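Local coordinates for protein pantothenate kinase (PDB 3TQC) that catalyses the ATP-dependent phosphorylation of pantothenate to 4'-phosphopantothenate, the first step of coenzyme A biosynthesis, at residues R162-I167 with V200-L205; N206-G211 with S230-A235; Y155-L160 with V221-F226; G144-K149 with H182-V187. One frame throughout, in Å; residues are numbered along the deposited sequence.

Contact 1 of 4, residues R162-I167 with V200-L205; sequences RVLNAI and VILEGL
Leu164 and Leu202 meet tip to tip where helix residues 162-167 lie over residues 200-205, the end of strand 199-203 and the loop after it. CB of Leu164 leaves the helix alongside the strand rather than straight at it, and rests against Phe226 of the loop that follows the strand. With CG set anti to the carbonyl carbon (chi1 -63°), the branch swings over to the sheet, and both methyls then straddle one methyl of the partner. Its CD1 lies 3.6 Å from CD2 of Leu202, and its CD2 lies 3.8 Å from the same Leu202 CD2. One strand methyl therefore sits against the fork of the helix leucine.

A turn further along, Ile167 points at the strand and offers its short branch, CG2, which is 4.2 Å from CG2 of Val200. This is a looser touch of two methyls on side chains that pass at a slant. No polar bond spans the two segments, and all four touching residues are buried.

Val200 and Leu202 alternate with Ile201 and Glu203, which face helix 105-116 on the other side of the sheet. Strand 199-203 runs parallel between strands 93-99 and 125-129, so helix 157-168 packs on one face of a P-loop kinase core, with Ile94 and Ile128 of the flanking strands also touching Val200 and Leu202.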
loop_
_atom_site.group_PDB
_atom_site.type_symbol
_atom_site.label_atom_id
_atom_site.label_comp_id
_atom_site.label_asym_id
_atom_site.label_seq_id
_atom_site.Cartn_x
_atom_site.Cartn_y
_atom_site.Cartn_z
ATOM N N ARG B 162 10.504 12.481 2.147
ATOM C CA ARG B 162 11.951 12.437 2.207
ATOM C C ARG B 162 12.432 11.767 3.501
ATOM O O ARG B 162 13.392 10.983 3.491
ATOM C CB ARG B 162 12.514 13.852 2.073
ATOM C CG ARG B 162 14.023 13.984 2.283
ATOM C CD ARG B 162 14.441 15.477 2.340
ATOM N NE ARG B 162 13.632 16.283 3.273
ATOM C CZ ARG B 162 13.724 16.253 4.606
ATOM N NH1 ARG B 162 14.593 15.446 5.225
ATOM N NH2 ARG B 162 12.937 17.036 5.335
ATOM N N VAL B 163 11.765 12.072 4.606
ATOM C CA VAL B 163 12.100 11.460 5.884
ATOM C C VAL B 163 11.769 9.970 5.895
ATOM O O VAL B 163 12.591 9.152 6.301
ATOM C CB VAL B 163 11.395 12.166 7.046
ATOM C CG1 VAL B 163 11.362 11.262 8.248
ATOM C CG2 VAL B 163 12.111 13.510 7.359
ATOM N N LEU B 164 10.584 9.602 5.442
ATOM C CA LEU B 164 10.258 8.189 5.395
ATOM C C LEU B 164 11.190 7.458 4.426
ATOM O O LEU B 164 11.696 6.384 4.723
ATOM C CB LEU B 164 8.800 7.999 5.022
ATOM C CG LEU B 164 7.894 8.605 6.102
ATOM C CD1 LEU B 164 6.431 8.633 5.676
ATOM C CD2 LEU B 164 8.056 7.820 7.388
ATOM N N ASN B 165 11.417 8.048 3.265
ATOM C CA ASN B 165 12.326 7.467 2.297
ATOM C C ASN B 165 13.688 7.252 2.926
ATOM O O ASN B 165 14.279 6.208 2.775
ATOM C CB ASN B 165 12.461 8.377 1.068
ATOM C CG ASN B 165 13.348 7.788 0.003
ATOM O OD1 ASN B 165 13.044 6.733 -0.548
ATOM N ND2 ASN B 165 14.455 8.461 -0.291
ATOM N N ALA B 166 14.177 8.258 3.635
ATOM C CA ALA B 166 15.484 8.157 4.259
ATOM C C ALA B 166 15.509 7.017 5.283
ATOM O O ALA B 166 16.472 6.254 5.361
ATOM C CB ALA B 166 15.856 9.460 4.898
ATOM N N ILE B 167 14.441 6.886 6.057
ATOM C CA ILE B 167 14.398 5.840 7.073
ATOM C C ILE B 167 14.413 4.472 6.396
ATOM O O ILE B 167 15.150 3.588 6.797
ATOM C CB ILE B 167 13.207 6.018 8.018
ATOM C CG1 ILE B 167 13.424 7.276 8.872
ATOM C CG2 ILE B 167 13.049 4.809 8.941
ATOM C CD1 ILE B 167 12.232 7.677 9.690
ATOM N N VAL B 200 9.372 2.140 13.826
ATOM C CA VAL B 200 8.938 3.511 13.821
ATOM C C VAL B 200 7.430 3.479 13.846
ATOM O O VAL B 200 6.803 2.802 13.028
ATOM C CB VAL B 200 9.406 4.252 12.552
ATOM C CG1 VAL B 200 8.805 5.656 12.507
ATOM C CG2 VAL B 200 10.943 4.286 12.497
ATOM N N ILE B 201 6.830 4.175 14.801
ATOM C CA ILE B 201 5.391 4.312 14.812
ATOM C C ILE B 201 5.129 5.664 14.191
ATOM O O ILE B 201 5.558 6.679 14.716
ATOM C CB ILE B 201 4.802 4.222 16.231
ATOM C CG1 ILE B 201 4.962 2.803 16.788
ATOM C CG2 ILE B 201 3.318 4.624 16.235
ATOM C CD1 ILE B 201 4.732 2.700 18.279
ATOM N N LEU B 202 4.438 5.673 13.061
ATOM C CA LEU B 202 4.156 6.909 12.336
ATOM C C LEU B 202 2.705 7.299 12.567
ATOM O O LEU B 202 1.801 6.638 12.069
ATOM C CB LEU B 202 4.435 6.707 10.845
ATOM C CG LEU B 202 4.208 7.917 9.937
ATOM C CD1 LEU B 202 5.114 9.076 10.342
ATOM C CD2 LEU B 202 4.413 7.529 8.477
ATOM N N GLU B 203 2.472 8.345 13.346
ATOM C CA GLU B 203 1.103 8.788 13.604
ATOM C C GLU B 203 0.824 10.108 12.917
ATOM O O GLU B 203 1.685 10.983 12.848
ATOM C CB GLU B 203 0.809 8.915 15.102
ATOM C CG GLU B 203 1.832 9.710 15.852
ATOM C CD GLU B 203 1.247 10.627 16.910
ATOM O OE1 GLU B 203 0.384 11.465 16.572
ATOM O OE2 GLU B 203 1.709 10.547 18.068
ATOM N N GLY B 204 -0.389 10.228 12.394
ATOM C CA GLY B 204 -0.903 11.498 11.912
ATOM C C GLY B 204 -2.200 11.326 11.148
ATOM O O GLY B 204 -2.524 10.239 10.683
ATOM N N LEU B 205 -2.906 12.434 10.988
ATOM C CA LEU B 205 -4.165 12.485 10.235
ATOM C C LEU B 205 -4.076 11.856 8.833
ATOM O O LEU B 205 -5.016 11.207 8.376
ATOM C CB LEU B 205 -4.602 13.958 10.053
ATOM C CG LEU B 205 -4.683 14.858 11.291
ATOM C CD1 LEU B 205 -5.178 16.254 10.934
ATOM C CD2 LEU B 205 -5.595 14.229 12.344
#

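Contact 2 of 4, residues N206-G211 with S230-A235; sequences NILQTG and SLFVDA
Leu208 holds CG anti to its carbonyl carbon (chi1 -58°) and continues extended to CD1, while Phe232 turns its ring anti to the backbone nitrogen (chi1 -175°); these two settings bring the leucine fork to the rim of the phenyl group. CD1 of Leu208 comes to 3.9 Å from CD1 of Phe232 and lies near the ring plane, so it meets the edge and not a face. The other branch reaches further back along the strand, with CD2 of Leu208 4.1 Å from CB of Ser230.

Ser230 is the odd member of an apolar cluster. Its OG takes the place between backbone nitrogen and carbonyl carbon (chi1 55°) and finds its hydrogen bond with OE1 of Gln302, so the buried hydroxyl is satisfied even though its other neighbour is a methyl group.

The strand 229-234 is a central parallel strand of the P-loop NTPase core, next to strand 93-99, and Ser230 and Phe232 project from the same face of it while Leu231 points the other way. Phe232 lies about 4 Å, nearest atoms, from Gly99, where the chain enters the Walker A loop that holds the bound ADP; Ala98 is touched by both Leu208 and Phe232. Across from the strand, residues 206-209 form a type I turn, closed by the bond from Gln209 N to Asn206 O at 3.2 Å, and this turn presents Leu208 to the sheet. The carbonyl oxygen of Leu208 accepts a hydrogen bond from Arg300 NH1.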
loop_
_atom_site.group_PDB
_atom_site.type_symbol
_atom_site.label_atom_id
_atom_site.label_comp_id
_atom_site.label_asym_id
_atom_site.label_seq_id
_atom_site.Cartn_x
_atom_site.Cartn_y
_atom_site.Cartn_z
ATOM N N ASN B 206 -2.945 12.063 8.167
ATOM C CA ASN B 206 -2.884 12.001 6.704
ATOM C C ASN B 206 -2.144 10.814 6.130
ATOM O O ASN B 206 -1.842 10.808 4.943
ATOM C CB ASN B 206 -2.217 13.270 6.179
ATOM C CG ASN B 206 -0.815 13.492 6.771
ATOM O OD1 ASN B 206 -0.514 13.008 7.855
ATOM N ND2 ASN B 206 0.023 14.247 6.068
ATOM N N ILE B 207 -1.825 9.823 6.954
ATOM C CA ILE B 207 -0.861 8.805 6.530
ATOM C C ILE B 207 -1.415 7.806 5.528
ATOM O O ILE B 207 -0.644 7.081 4.903
ATOM C CB ILE B 207 -0.271 8.031 7.702
ATOM C CG1 ILE B 207 -1.375 7.367 8.525
ATOM C CG2 ILE B 207 0.587 8.949 8.524
ATOM C CD1 ILE B 207 -0.880 6.183 9.343
ATOM N N LEU B 208 -2.740 7.751 5.403
ATOM C CA LEU B 208 -3.406 6.835 4.493
ATOM C C LEU B 208 -3.836 7.522 3.187
ATOM O O LEU B 208 -4.401 6.891 2.297
ATOM C CB LEU B 208 -4.620 6.229 5.185
ATOM C CG LEU B 208 -4.267 5.493 6.468
ATOM C CD1 LEU B 208 -5.461 4.803 7.085
ATOM C CD2 LEU B 208 -3.155 4.497 6.187
ATOM N N GLN B 209 -3.557 8.814 3.088
ATOM C CA GLN B 209 -3.940 9.589 1.929
ATOM C C GLN B 209 -2.963 9.411 0.786
ATOM O O GLN B 209 -1.928 8.760 0.927
ATOM C CB GLN B 209 -4.009 11.062 2.300
ATOM C CG GLN B 209 -5.046 11.383 3.349
ATOM C CD GLN B 209 -4.942 12.822 3.833
ATOM O OE1 GLN B 209 -4.197 13.630 3.265
ATOM N NE2 GLN B 209 -5.690 13.148 4.872
ATOM N N THR B 210 -3.300 10.004 -0.348
ATOM C CA THR B 210 -2.426 10.045 -1.501
ATOM C C THR B 210 -1.984 11.474 -1.726
ATOM O O THR B 210 -2.575 12.410 -1.181
ATOM C CB THR B 210 -3.170 9.574 -2.748
ATOM O OG1 THR B 210 -4.382 10.318 -2.867
ATOM C CG2 THR B 210 -3.496 8.090 -2.652
ATOM N N GLY B 211 -0.958 11.642 -2.551
ATOM C CA GLY B 211 -0.459 12.965 -2.907
ATOM C C GLY B 211 -1.303 13.599 -4.000
ATOM O O GLY B 211 -2.121 12.929 -4.647
ATOM N N SER B 230 -0.618 -0.608 9.210
ATOM C CA SER B 230 -1.294 0.585 9.703
ATOM C C SER B 230 -2.480 0.237 10.558
ATOM O O SER B 230 -3.186 -0.735 10.289
ATOM C CB SER B 230 -1.751 1.458 8.545
ATOM O OG SER B 230 -2.542 0.696 7.672
ATOM N N LEU B 231 -2.670 1.048 11.597
ATOM C CA LEU B 231 -3.825 0.995 12.477
ATOM C C LEU B 231 -4.636 2.225 12.178
ATOM O O LEU B 231 -4.077 3.298 11.987
ATOM C CB LEU B 231 -3.417 1.090 13.946
ATOM C CG LEU B 231 -2.732 -0.052 14.691
ATOM C CD1 LEU B 231 -1.281 -0.204 14.262
ATOM C CD2 LEU B 231 -2.815 0.232 16.182
ATOM N N PHE B 232 -5.948 2.090 12.165
ATOM C CA PHE B 232 -6.811 3.253 12.110
ATOM C C PHE B 232 -7.615 3.241 13.405
ATOM O O PHE B 232 -8.217 2.231 13.731
ATOM C CB PHE B 232 -7.710 3.217 10.884
ATOM C CG PHE B 232 -8.557 4.457 10.698
ATOM C CD1 PHE B 232 -8.202 5.423 9.776
ATOM C CD2 PHE B 232 -9.727 4.628 11.421
ATOM C CE1 PHE B 232 -8.982 6.542 9.590
ATOM C CE2 PHE B 232 -10.510 5.737 11.242
ATOM C CZ PHE B 232 -10.129 6.707 10.323
ATOM N N VAL B 233 -7.574 4.342 14.153
ATOM C CA VAL B 233 -8.385 4.474 15.365
ATOM C C VAL B 233 -9.687 5.206 14.987
ATOM O O VAL B 233 -9.644 6.293 14.410
ATOM C CB VAL B 233 -7.622 5.219 16.465
ATOM C CG1 VAL B 233 -8.483 5.328 17.731
ATOM C CG2 VAL B 233 -6.273 4.502 16.735
ATOM N N ASP B 234 -10.824 4.591 15.302
ATOM C CA ASP B 234 -12.134 5.008 14.790
ATOM C C ASP B 234 -13.093 5.201 15.948
ATOM O O ASP B 234 -13.001 4.529 16.973
ATOM C CB ASP B 234 -12.686 3.927 13.836
ATOM C CG ASP B 234 -13.950 4.369 13.069
ATOM O OD1 ASP B 234 -14.023 5.510 12.546
ATOM O OD2 ASP B 234 -14.879 3.538 12.952
ATOM N N ALA B 235 -14.028 6.107 15.773
ATOM C CA ALA B 235 -15.100 6.282 16.729
ATOM C C ALA B 235 -16.146 7.143 16.060
ATOM O O ALA B 235 -15.870 7.773 15.030
ATOM C CB ALA B 235 -14.595 6.932 18.017
#

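Contact 3 of 4, residues Y155-L160 with V221-F226; sequences YDMPSL and VFVSDF
Val223 turns one methyl, CG2, to two neighbouring side chains of the first helical turn, and each of them crosses it at about a right angle. The nearer is Leu160, whose CG stands anti to the backbone nitrogen (chi1 174°) and whose CD2 reaches 3.8 Å from CG2 of Val223. Beside it Met157, bent at its second and third torsions, brings SD to 4.1 Å from that same Val223 CG2. The first bond of the valine side chain points to the helix, whereas the methionine and leucine leave their backbones alongside and reach it with their ends.

Both backbones are fixed close by. Asp156 is the N-cap of the helix, and its OD1 accepts from Ser159 N at 3.1 Å, met from above the carboxylate plane. In the partner segment, Phe222 N donates a nearly straight bond of 2.8 Å to Asp225 OD1, holding the short 3-10 turn 223-225; Asp225 also forms a salt bridge with Arg300 of the second subunit.

The contact thus joins the start of helix 157-168 to the loop between strands 199-203 and 229-234, and Val223 continues along that helix to Leu164.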
loop_
_atom_site.group_PDB
_atom_site.type_symbol
_atom_site.label_atom_id
_atom_site.label_comp_id
_atom_site.label_asym_id
_atom_site.label_seq_id
_atom_site.Cartn_x
_atom_site.Cartn_y
_atom_site.Cartn_z
ATOM N N TYR B 155 0.304 20.281 4.887
ATOM C CA TYR B 155 1.541 19.535 5.153
ATOM C C TYR B 155 2.596 19.715 4.077
ATOM O O TYR B 155 2.282 19.782 2.893
ATOM C CB TYR B 155 1.277 18.022 5.247
ATOM C CG TYR B 155 0.397 17.631 6.393
ATOM C CD1 TYR B 155 0.931 17.310 7.640
ATOM C CD2 TYR B 155 -0.969 17.609 6.241
ATOM C CE1 TYR B 155 0.110 16.954 8.694
ATOM C CE2 TYR B 155 -1.789 17.262 7.273
ATOM C CZ TYR B 155 -1.258 16.933 8.491
ATOM O OH TYR B 155 -2.125 16.596 9.489
ATOM N N ASP B 156 3.846 19.733 4.522
ATOM C CA ASP B 156 4.990 19.662 3.647
ATOM C C ASP B 156 5.200 18.192 3.247
ATOM O O ASP B 156 5.981 17.466 3.863
ATOM C CB ASP B 156 6.211 20.223 4.383
ATOM C CG ASP B 156 7.423 20.355 3.493
ATOM O OD1 ASP B 156 7.448 19.707 2.431
ATOM O OD2 ASP B 156 8.354 21.105 3.865
ATOM N N MET B 157 4.509 17.751 2.206
ATOM C CA MET B 157 4.560 16.338 1.826
ATOM C C MET B 157 5.927 15.920 1.305
ATOM O O MET B 157 6.393 14.849 1.634
ATOM C CB MET B 157 3.469 15.998 0.806
ATOM C CG MET B 157 3.169 14.494 0.656
ATOM S SD MET B 157 2.654 13.659 2.177
ATOM C CE MET B 157 1.785 15.021 2.960
ATOM N N PRO B 158 6.577 16.754 0.491
ATOM C CA PRO B 158 7.895 16.307 0.050
ATOM C C PRO B 158 8.840 16.058 1.232
ATOM O O PRO B 158 9.658 15.148 1.189
ATOM C CB PRO B 158 8.399 17.468 -0.827
ATOM C CG PRO B 158 7.169 18.222 -1.234
ATOM C CD PRO B 158 6.150 18.009 -0.166
ATOM N N SER B 159 8.709 16.859 2.284
ATOM C CA SER B 159 9.541 16.691 3.466
ATOM C C SER B 159 9.204 15.394 4.228
ATOM O O SER B 159 10.100 14.675 4.695
ATOM C CB SER B 159 9.417 17.906 4.378
ATOM O OG SER B 159 10.168 17.699 5.540
ATOM N N LEU B 160 7.921 15.087 4.355
ATOM C CA LEU B 160 7.543 13.862 5.014
ATOM C C LEU B 160 8.036 12.663 4.205
ATOM O O LEU B 160 8.566 11.726 4.776
ATOM C CB LEU B 160 6.029 13.793 5.216
ATOM C CG LEU B 160 5.405 12.509 5.775
ATOM C CD1 LEU B 160 6.064 12.079 7.061
ATOM C CD2 LEU B 160 3.918 12.759 5.994
ATOM N N VAL B 221 4.379 8.611 -5.064
ATOM C CA VAL B 221 4.504 7.680 -3.952
ATOM C C VAL B 221 3.652 8.226 -2.806
ATOM O O VAL B 221 3.496 9.435 -2.649
ATOM C CB VAL B 221 5.976 7.521 -3.471
ATOM C CG1 VAL B 221 6.634 8.890 -3.278
ATOM C CG2 VAL B 221 6.030 6.753 -2.174
ATOM N N PHE B 222 3.096 7.313 -2.031
ATOM C CA PHE B 222 2.272 7.641 -0.885
ATOM C C PHE B 222 3.025 7.313 0.383
ATOM O O PHE B 222 3.943 6.502 0.360
ATOM C CB PHE B 222 0.992 6.815 -0.917
ATOM C CG PHE B 222 0.333 6.787 -2.257
ATOM C CD1 PHE B 222 0.250 7.936 -3.021
ATOM C CD2 PHE B 222 -0.222 5.621 -2.748
ATOM C CE1 PHE B 222 -0.357 7.917 -4.246
ATOM C CE2 PHE B 222 -0.838 5.612 -3.979
ATOM C CZ PHE B 222 -0.899 6.764 -4.723
ATOM N N VAL B 223 2.626 7.948 1.482
ATOM C CA VAL B 223 3.183 7.638 2.798
ATOM C C VAL B 223 3.101 6.139 3.059
ATOM O O VAL B 223 4.057 5.544 3.562
ATOM C CB VAL B 223 2.444 8.409 3.923
ATOM C CG1 VAL B 223 2.867 7.923 5.286
ATOM C CG2 VAL B 223 2.670 9.918 3.774
ATOM N N SER B 224 1.975 5.531 2.696
ATOM C CA SER B 224 1.785 4.095 2.872
ATOM C C SER B 224 2.826 3.226 2.147
ATOM O O SER B 224 3.061 2.071 2.531
ATOM C CB SER B 224 0.377 3.688 2.432
ATOM O OG SER B 224 0.242 3.783 1.030
ATOM N N ASP B 225 3.484 3.773 1.133
ATOM C CA ASP B 225 4.543 3.020 0.477
ATOM C C ASP B 225 5.806 2.915 1.332
ATOM O O ASP B 225 6.700 2.125 1.018
ATOM C CB ASP B 225 4.850 3.602 -0.896
ATOM C CG ASP B 225 3.649 3.530 -1.839
ATOM O OD1 ASP B 225 3.296 4.551 -2.447
ATOM O OD2 ASP B 225 3.048 2.454 -1.965
ATOM N N PHE B 226 5.852 3.658 2.439
ATOM C CA PHE B 226 6.982 3.607 3.357
ATOM C C PHE B 226 6.671 2.978 4.689
ATOM O O PHE B 226 7.537 2.930 5.585
ATOM C CB PHE B 226 7.544 4.994 3.561
ATOM C CG PHE B 226 8.141 5.549 2.343
ATOM C CD1 PHE B 226 7.481 6.505 1.609
ATOM C CD2 PHE B 226 9.351 5.067 1.887
ATOM C CE1 PHE B 226 8.038 7.007 0.454
ATOM C CE2 PHE B 226 9.907 5.546 0.739
ATOM C CZ PHE B 226 9.251 6.530 0.016
#

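Contact 4 of 4, residues G144-K149 with H182-V187; sequences GLMKRK and HYYDIV
The ammonium nitrogen of Lys149 is held by hydrogen bonds to OD1 of Asn137 and OH of Tyr179, and it also stands over the face of the Tyr184 ring. NZ of Lys149 lies 3.1 Å from the centroid of the Tyr184 ring and only 9° off its normal, a cation-pi contact with the nitrogen almost above the centre. The lysine chain is extended beyond CG and runs across the ring from its hydroxyl end: CD of Lys149 is 3.3 Å from OH of Tyr184, and CE makes a CH-pi contact at 4.0 Å from the centroid. The two side chains come from opposite directions, one laid over the other.

Met146 adds an apolar touch at a slant, its CE 3.7 Å from CE2 of Tyr184. Tyr184 CG lies anti to the backbone nitrogen (chi1 -167°), and this carries the ring out toward the loop. Its backbone belongs to a G1 beta bulge, in which Tyr184 and Asp185 both face Ser180 of strand 174-180.

Asn137 does more than hold the lysine: its ND2 donates to Tyr184 O, and its backbone nitrogen donates to OD1 of Asp185. One asparagine at the start of helix 137-142 thus positions both partners. Tyr262 and Phe263 meet the tyrosine ring as well.

Two polar partners and the aromatic face probably hold the lysine nitrogen here, and the carboxylate of Asp185, whose OD1 is 5.2 Å from Lys149 NZ, probably adds a favourable electrostatic field without touching it.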
loop_
_atom_site.group_PDB
_atom_site.type_symbol
_atom_site.label_atom_id
_atom_site.label_comp_id
_atom_site.label_asym_id
_atom_site.label_seq_id
_atom_site.Cartn_x
_atom_site.Cartn_y
_atom_site.Cartn_z
ATOM N N GLY B 144 -3.493 31.369 2.932
ATOM C CA GLY B 144 -4.878 31.391 3.409
ATOM C C GLY B 144 -5.361 30.091 4.023
ATOM O O GLY B 144 -6.570 29.851 4.110
ATOM N N LEU B 145 -4.420 29.261 4.473
ATOM C CA LEU B 145 -4.721 27.903 4.898
ATOM C C LEU B 145 -4.767 27.706 6.423
ATOM O O LEU B 145 -4.814 26.558 6.888
ATOM C CB LEU B 145 -3.704 26.935 4.286
ATOM C CG LEU B 145 -3.708 26.816 2.754
ATOM C CD1 LEU B 145 -2.594 25.870 2.288
ATOM C CD2 LEU B 145 -5.077 26.371 2.210
ATOM N N MET B 146 -4.796 28.790 7.198
ATOM C CA MET B 146 -4.863 28.659 8.663
ATOM C C MET B 146 -6.169 28.025 9.173
ATOM O O MET B 146 -6.228 27.572 10.316
ATOM C CB MET B 146 -4.640 30.002 9.365
ATOM C CG MET B 146 -3.173 30.392 9.547
ATOM S SD MET B 146 -2.203 29.329 10.654
ATOM C CE MET B 146 -2.968 29.676 12.233
ATOM N N LYS B 147 -7.206 27.992 8.338
ATOM C CA LYS B 147 -8.458 27.320 8.702
ATOM C C LYS B 147 -8.444 25.866 8.214
ATOM O O LYS B 147 -9.417 25.134 8.393
ATOM C CB LYS B 147 -9.661 28.093 8.120
ATOM C CG LYS B 147 -10.716 28.543 9.159
ATOM C CD LYS B 147 -10.146 29.504 10.217
ATOM C CE LYS B 147 -11.050 29.616 11.482
ATOM N NZ LYS B 147 -12.516 29.894 11.233
ATOM N N ARG B 148 -7.325 25.448 7.628
ATOM C CA ARG B 148 -7.207 24.156 6.975
ATOM C C ARG B 148 -6.008 23.358 7.525
ATOM O O ARG B 148 -5.443 22.514 6.844
ATOM C CB ARG B 148 -7.049 24.384 5.474
ATOM C CG ARG B 148 -8.173 25.224 4.842
ATOM C CD ARG B 148 -9.418 24.395 4.527
ATOM N NE ARG B 148 -9.170 23.434 3.448
ATOM C CZ ARG B 148 -10.117 22.766 2.787
ATOM N NH1 ARG B 148 -11.411 22.942 3.070
ATOM N NH2 ARG B 148 -9.764 21.924 1.823
ATOM N N LYS B 149 -5.634 23.633 8.766
ATOM C CA LYS B 149 -4.516 22.968 9.397
ATOM C C LYS B 149 -4.949 21.535 9.593
ATOM O O LYS B 149 -6.029 21.295 10.099
ATOM C CB LYS B 149 -4.213 23.628 10.742
ATOM C CG LYS B 149 -2.740 23.769 11.076
ATOM C CD LYS B 149 -2.563 24.708 12.257
ATOM C CE LYS B 149 -1.116 25.046 12.502
ATOM N NZ LYS B 149 -0.909 25.771 13.784
ATOM N N HIS B 182 1.116 23.695 21.975
ATOM C CA HIS B 182 1.030 24.835 22.868
ATOM C C HIS B 182 1.147 26.143 22.083
ATOM O O HIS B 182 0.368 27.072 22.291
ATOM C CB HIS B 182 2.135 24.741 23.923
ATOM C CG HIS B 182 2.024 25.761 25.013
ATOM N ND1 HIS B 182 1.045 25.712 25.981
ATOM C CD2 HIS B 182 2.782 26.846 25.297
ATOM C CE1 HIS B 182 1.204 26.727 26.814
ATOM N NE2 HIS B 182 2.250 27.431 26.420
ATOM N N TYR B 183 2.133 26.201 21.194
ATOM C CA TYR B 183 2.344 27.360 20.335
ATOM C C TYR B 183 1.577 27.256 19.018
ATOM O O TYR B 183 1.611 28.179 18.203
ATOM C CB TYR B 183 3.837 27.544 20.073
ATOM C CG TYR B 183 4.632 27.685 21.359
ATOM C CD1 TYR B 183 4.391 28.745 22.234
ATOM C CD2 TYR B 183 5.608 26.753 21.710
ATOM C CE1 TYR B 183 5.103 28.874 23.420
ATOM C CE2 TYR B 183 6.330 26.881 22.892
ATOM C CZ TYR B 183 6.070 27.940 23.742
ATOM O OH TYR B 183 6.778 28.061 24.918
ATOM N N TYR B 184 0.882 26.134 18.824
ATOM C CA TYR B 184 0.079 25.894 17.628
ATOM C C TYR B 184 0.910 26.160 16.383
ATOM O O TYR B 184 0.477 26.859 15.466
ATOM C CB TYR B 184 -1.149 26.795 17.657
ATOM C CG TYR B 184 -2.217 26.451 16.663
ATOM C CD1 TYR B 184 -2.773 25.179 16.617
ATOM C CD2 TYR B 184 -2.697 27.414 15.784
ATOM C CE1 TYR B 184 -3.771 24.872 15.706
ATOM C CE2 TYR B 184 -3.687 27.126 14.875
ATOM C CZ TYR B 184 -4.225 25.859 14.836
ATOM O OH TYR B 184 -5.217 25.581 13.923
ATOM N N ASP B 185 2.123 25.618 16.377
ATOM C CA ASP B 185 3.081 25.911 15.333
ATOM C C ASP B 185 4.296 24.975 15.362
ATOM O O ASP B 185 4.595 24.352 16.380
ATOM C CB ASP B 185 3.544 27.369 15.448
ATOM C CG ASP B 185 3.995 27.952 14.121
ATOM O OD1 ASP B 185 4.098 27.189 13.131
ATOM O OD2 ASP B 185 4.244 29.177 14.075
ATOM N N ILE B 186 4.977 24.877 14.222
ATOM C CA ILE B 186 6.283 24.236 14.144
ATOM C C ILE B 186 7.246 25.014 15.032
ATOM O O ILE B 186 7.194 26.254 15.085
ATOM C CB ILE B 186 6.851 24.269 12.691
ATOM C CG1 ILE B 186 5.999 23.418 11.739
ATOM C CG2 ILE B 186 8.307 23.833 12.666
ATOM C CD1 ILE B 186 5.787 21.989 12.186
ATOM N N VAL B 187 8.101 24.286 15.744
ATOM C CA VAL B 187 9.164 24.891 16.536
ATOM C C VAL B 187 10.425 24.899 15.667
ATOM O O VAL B 187 11.008 23.844 15.380
ATOM C CB VAL B 187 9.436 24.110 17.863
ATOM C CG1 VAL B 187 10.400 24.891 18.754
ATOM C CG2 VAL B 187 8.132 23.801 18.616
#

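Going from the N terminus, residues 144-149, 155-160 and 162-167 each open a contact before any has closed. Contact 4 closes first, at 182-187, tying the loop after helix 137-142 to the small antiparallel sheet. Its loop crosses those of contacts 1 and 3. Contact 1 closes next, at strand 199-203, and lies wholly within the span of contact 3, which closes at 221-226; both use helix 157-168. Contact 2 opens directly after contact 1 and ends on strand 229-234, crossing contact 3 but following contacts 1 and 4. Contacts 1, 2 and 3 touch one another and join helix, loop and central sheet, while contact 4 stands apart.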